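Local structure of bifunctional enzyme CysN/CysC (Mycobacterium tuberculosis, 4RFV) at residues A[38-43]-A[181-186]. The protein probably phosphorylates adenosine 5'-phosphosulfate at its 3'-hydroxyl through its APS kinase domain and, as the large subunit of ATP sulfurylase, helps make that intermediate from ATP and sulfate. The protein carries 1 engineered substitution. Sequence-based numbering, arbitrary orientation.
Sequences SSVAML and DEQAQE. With PO4 (phosphate ion), chain C.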
ATOM      1  N   SER A  38       6.722   4.688 -18.177  1.00 17.47           N
ATOM      2  CA  SER A  38       6.449   5.710 -17.162  1.00 19.25           C
ATOM      3  C   SER A  38       5.695   6.893 -17.751  1.00 17.93           C
ATOM      4  O   SER A  38       4.787   7.420 -17.115  1.00 18.84           O
ATOM      5  CB  SER A  38       7.744   6.228 -16.545  1.00 20.74           C
ATOM      6  OG  SER A  38       8.349   5.182 -15.828  1.00 26.11           O
ATOM      7  N   SER A  39       6.070   7.297 -18.956  1.00 16.87           N
ATOM      8  CA  SER A  39       5.371   8.403 -19.624  1.00 17.97           C
ATOM      9  C   SER A  39       3.882   8.094 -19.835  1.00 17.20           C
ATOM     10  O   SER A  39       3.030   8.939 -19.543  1.00 17.44           O
ATOM     11  CB  SER A  39       6.031   8.696 -20.971  1.00 20.74           C
ATOM     12  OG  SER A  39       7.247   9.360 -20.732  1.00 25.43           O
ATOM     13  N   VAL A  40       3.610   6.916 -20.380  1.00 16.06           N
ATOM     14  CA  VAL A  40       2.239   6.507 -20.614  1.00 16.96           C
ATOM     15  C   VAL A  40       1.523   6.395 -19.258  1.00 16.01           C
ATOM     16  O   VAL A  40       0.414   6.917 -19.107  1.00 16.14           O
ATOM     17  CB  VAL A  40       2.110   5.189 -21.413  1.00 18.05           C
ATOM     18  CG1 VAL A  40       0.655   4.757 -21.501  1.00 18.79           C
ATOM     19  CG2 VAL A  40       2.640   5.290 -22.814  1.00 19.18           C
ATOM     20  N   ALA A  41       2.143   5.763 -18.255  1.00 15.32           N
ATOM     21  CA  ALA A  41       1.476   5.584 -16.950  1.00 15.71           C
ATOM     22  C   ALA A  41       1.111   6.916 -16.324  1.00 16.13           C
ATOM     23  O   ALA A  41       0.012   7.088 -15.778  1.00 15.62           O
ATOM     24  CB  ALA A  41       2.328   4.758 -15.997  1.00 15.84           C
ATOM     25  N   MET A  42       2.011   7.899 -16.435  1.00 17.01           N
ATOM     26  CA  MET A  42       1.758   9.209 -15.841  0.51 18.30           C
ATOM     27  C   MET A  42       0.628   9.963 -16.558  1.00 17.64           C
ATOM     28  O   MET A  42      -0.191  10.632 -15.923  1.00 19.04           O
ATOM     29  CB  MET A  42       3.039  10.034 -15.846  0.51 20.07           C
ATOM     30  CG  MET A  42       3.995   9.566 -14.753  0.51 22.95           C
ATOM     31  SD  MET A  42       5.579  10.425 -14.765  0.51 27.15           S
ATOM     32  CE  MET A  42       6.355   9.693 -13.325  0.51 29.10           C
ATOM     33  N   LEU A  43       0.585   9.858 -17.875  1.00 17.18           N
ATOM     34  CA  LEU A  43      -0.497  10.520 -18.623  1.00 18.75           C
ATOM     35  C   LEU A  43      -1.851   9.834 -18.367  1.00 18.09           C
ATOM     36  O   LEU A  43      -2.868  10.488 -18.193  1.00 18.14           O
ATOM     37  CB  LEU A  43      -0.147  10.571 -20.104  1.00 20.86           C
ATOM     38  CG  LEU A  43      -1.142  11.329 -20.988  1.00 24.47           C
ATOM     39  CD1 LEU A  43      -1.331  12.740 -20.462  1.00 26.71           C
ATOM     40  CD2 LEU A  43      -0.636  11.356 -22.417  1.00 27.29           C
ATOM     41  N   ASP A 181      -0.216  10.561 -26.068  1.00 27.22           N
ATOM     42  CA  ASP A 181      -1.620  10.840 -25.804  1.00 27.43           C
ATOM     43  C   ASP A 181      -2.575   9.749 -26.353  1.00 26.34           C
ATOM     44  O   ASP A 181      -3.496   9.305 -25.651  1.00 24.31           O
ATOM     45  CB  ASP A 181      -2.009  12.203 -26.352  1.00 32.17           C
ATOM     46  CG  ASP A 181      -3.339  12.636 -25.866  1.00 33.82           C
ATOM     47  OD1 ASP A 181      -3.477  12.899 -24.653  1.00 38.13           O
ATOM     48  OD2 ASP A 181      -4.277  12.685 -26.685  1.00 43.30           O
ATOM     49  N   GLU A 182      -2.339   9.310 -27.591  1.00 26.14           N
ATOM     50  CA  GLU A 182      -3.097   8.219 -28.183  1.00 27.27           C
ATOM     51  C   GLU A 182      -2.920   6.933 -27.393  1.00 25.92           C
ATOM     52  O   GLU A 182      -3.891   6.209 -27.141  1.00 25.75           O
ATOM     53  CB  GLU A 182      -2.662   7.969 -29.629  1.00 33.37           C
ATOM     54  CG  GLU A 182      -3.381   8.877 -30.617  1.00 40.68           C
ATOM     55  CD  GLU A 182      -2.564   9.145 -31.878  1.00 48.71           C
ATOM     56  OE1 GLU A 182      -1.546   8.445 -32.129  1.00 54.98           O
ATOM     57  OE2 GLU A 182      -2.950  10.078 -32.613  1.00 53.52           O
ATOM     58  N   GLN A 183      -1.686   6.643 -27.016  1.00 23.71           N
ATOM     59  CA  GLN A 183      -1.422   5.431 -26.273  1.00 22.35           C
ATOM     60  C   GLN A 183      -2.148   5.457 -24.941  1.00 20.68           C
ATOM     61  O   GLN A 183      -2.750   4.448 -24.565  1.00 17.57           O
ATOM     62  CB  GLN A 183       0.078   5.200 -26.080  1.00 23.68           C
ATOM     63  CG  GLN A 183       0.782   4.848 -27.385  1.00 26.86           C
ATOM     64  CD  GLN A 183       2.225   4.488 -27.180  1.00 31.16           C
ATOM     65  OE1 GLN A 183       2.786   4.672 -26.088  1.00 35.19           O
ATOM     66  NE2 GLN A 183       2.834   3.931 -28.206  1.00 35.52           N
ATOM     67  N   ALA A 184      -2.116   6.597 -24.237  1.00 19.00           N
ATOM     68  CA  ALA A 184      -2.870   6.722 -22.993  1.00 18.72           C
ATOM     69  C   ALA A 184      -4.347   6.490 -23.200  1.00 20.20           C
ATOM     70  O   ALA A 184      -5.010   5.842 -22.394  1.00 19.48           O
ATOM     71  CB  ALA A 184      -2.654   8.068 -22.340  1.00 19.85           C
ATOM     72  N   GLN A 185      -4.888   7.024 -24.300  1.00 22.29           N
ATOM     73  CA  GLN A 185      -6.302   6.832 -24.546  1.00 23.87           C
ATOM     74  C   GLN A 185      -6.579   5.350 -24.815  1.00 21.05           C
ATOM     75  O   GLN A 185      -7.619   4.855 -24.444  1.00 21.69           O
ATOM     76  CB  GLN A 185      -6.804   7.705 -25.699  1.00 28.29           C
ATOM     77  CG  GLN A 185      -8.336   7.708 -25.857  1.00 29.00           C
ATOM     78  CD  GLN A 185      -9.077   8.078 -24.575  1.00 31.17           C
ATOM     79  OE1 GLN A 185      -8.786   9.097 -23.934  1.00 34.44           O
ATOM     80  NE2 GLN A 185     -10.026   7.246 -24.189  1.00 31.68           N
ATOM     81  N   GLU A 186      -5.657   4.630 -25.435  1.00 19.33           N
ATOM     82  CA  GLU A 186      -5.843   3.197 -25.644  1.00 19.53           C
ATOM     83  C   GLU A 186      -5.909   2.431 -24.334  1.00 19.69           C
ATOM     84  O   GLU A 186      -6.662   1.470 -24.219  1.00 19.10           O
ATOM     85  CB  GLU A 186      -4.757   2.584 -26.494  1.00 22.13           C
ATOM     86  CG  GLU A 186      -4.697   3.016 -27.950  1.00 24.10           C
ATOM     87  CD  GLU A 186      -3.584   2.270 -28.655  1.00 27.48           C
ATOM     88  OE1 GLU A 186      -3.727   1.058 -28.911  1.00 32.01           O
ATOM     89  OE2 GLU A 186      -2.540   2.875 -28.917  1.00 35.46           O
TER
HETATM   90  P   PO4 C 701      10.433   3.667 -19.819  1.00 35.33           P
HETATM   91  O1  PO4 C 701      10.557   4.797 -20.895  1.00 39.43           O
HETATM   92  O2  PO4 C 701      11.764   3.319 -19.327  1.00 29.44           O
HETATM   93  O3  PO4 C 701       9.841   2.460 -20.487  1.00 27.08           O
HETATM   94  O4  PO4 C 701       9.549   4.085 -18.703  1.00 27.21           O
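Helical segments 38-43 and 181-186 meet through V40 and L43 on one side and D181, Q183 and A184 on the other, their axes 8.9 Å apart at closest approach and inclined at 64°; the backbones come nearest where V40 CA lies 5.6 Å from A184 CA. No hydrogen bond spans the two segments. The small A184 lies at this closest point, consistent with the near approach of the helices: its CB sits 3.8 Å from L43 CG, an apolar contact. With CG anti to the backbone N (chi1 -176°), L43 reaches past A184 toward the start of segment 181-186, where its CD2 lies 3.6 Å from D181 CA, over the backbone of that residue. D181 OD1 stays 3.9 Å from L43 CD2 and makes a salt bridge with K47, one turn beyond L43, so a charged pair borders the apolar contact and joins the same two helices. V40 and Q183 cross at about a right angle. The extended Q183 chain brings OE1 to 3.3 Å from V40 CG2, a van der Waals contact between amide oxygen and methyl, while NE2 makes a weak hydrogen bond to T175 O. Both side chains also rest on L174, and V40 touches F29, which ties the helix pair to strands 172-174 and 25-30 of the parallel sheet. At the N-terminal end of segment 38-43, S38 N donates a nearly straight bond (168°) of 2.9 Å to O4 of a phosphate ion, probably from the crystallisation liquor, which G34, G36, K37 and S35 also bind. The site is consistent with the Walker A P-loop of a P-loop kinase: helix 37-50 follows the phosphate-binding loop, and the C-terminal helix 180-192 packs beside it.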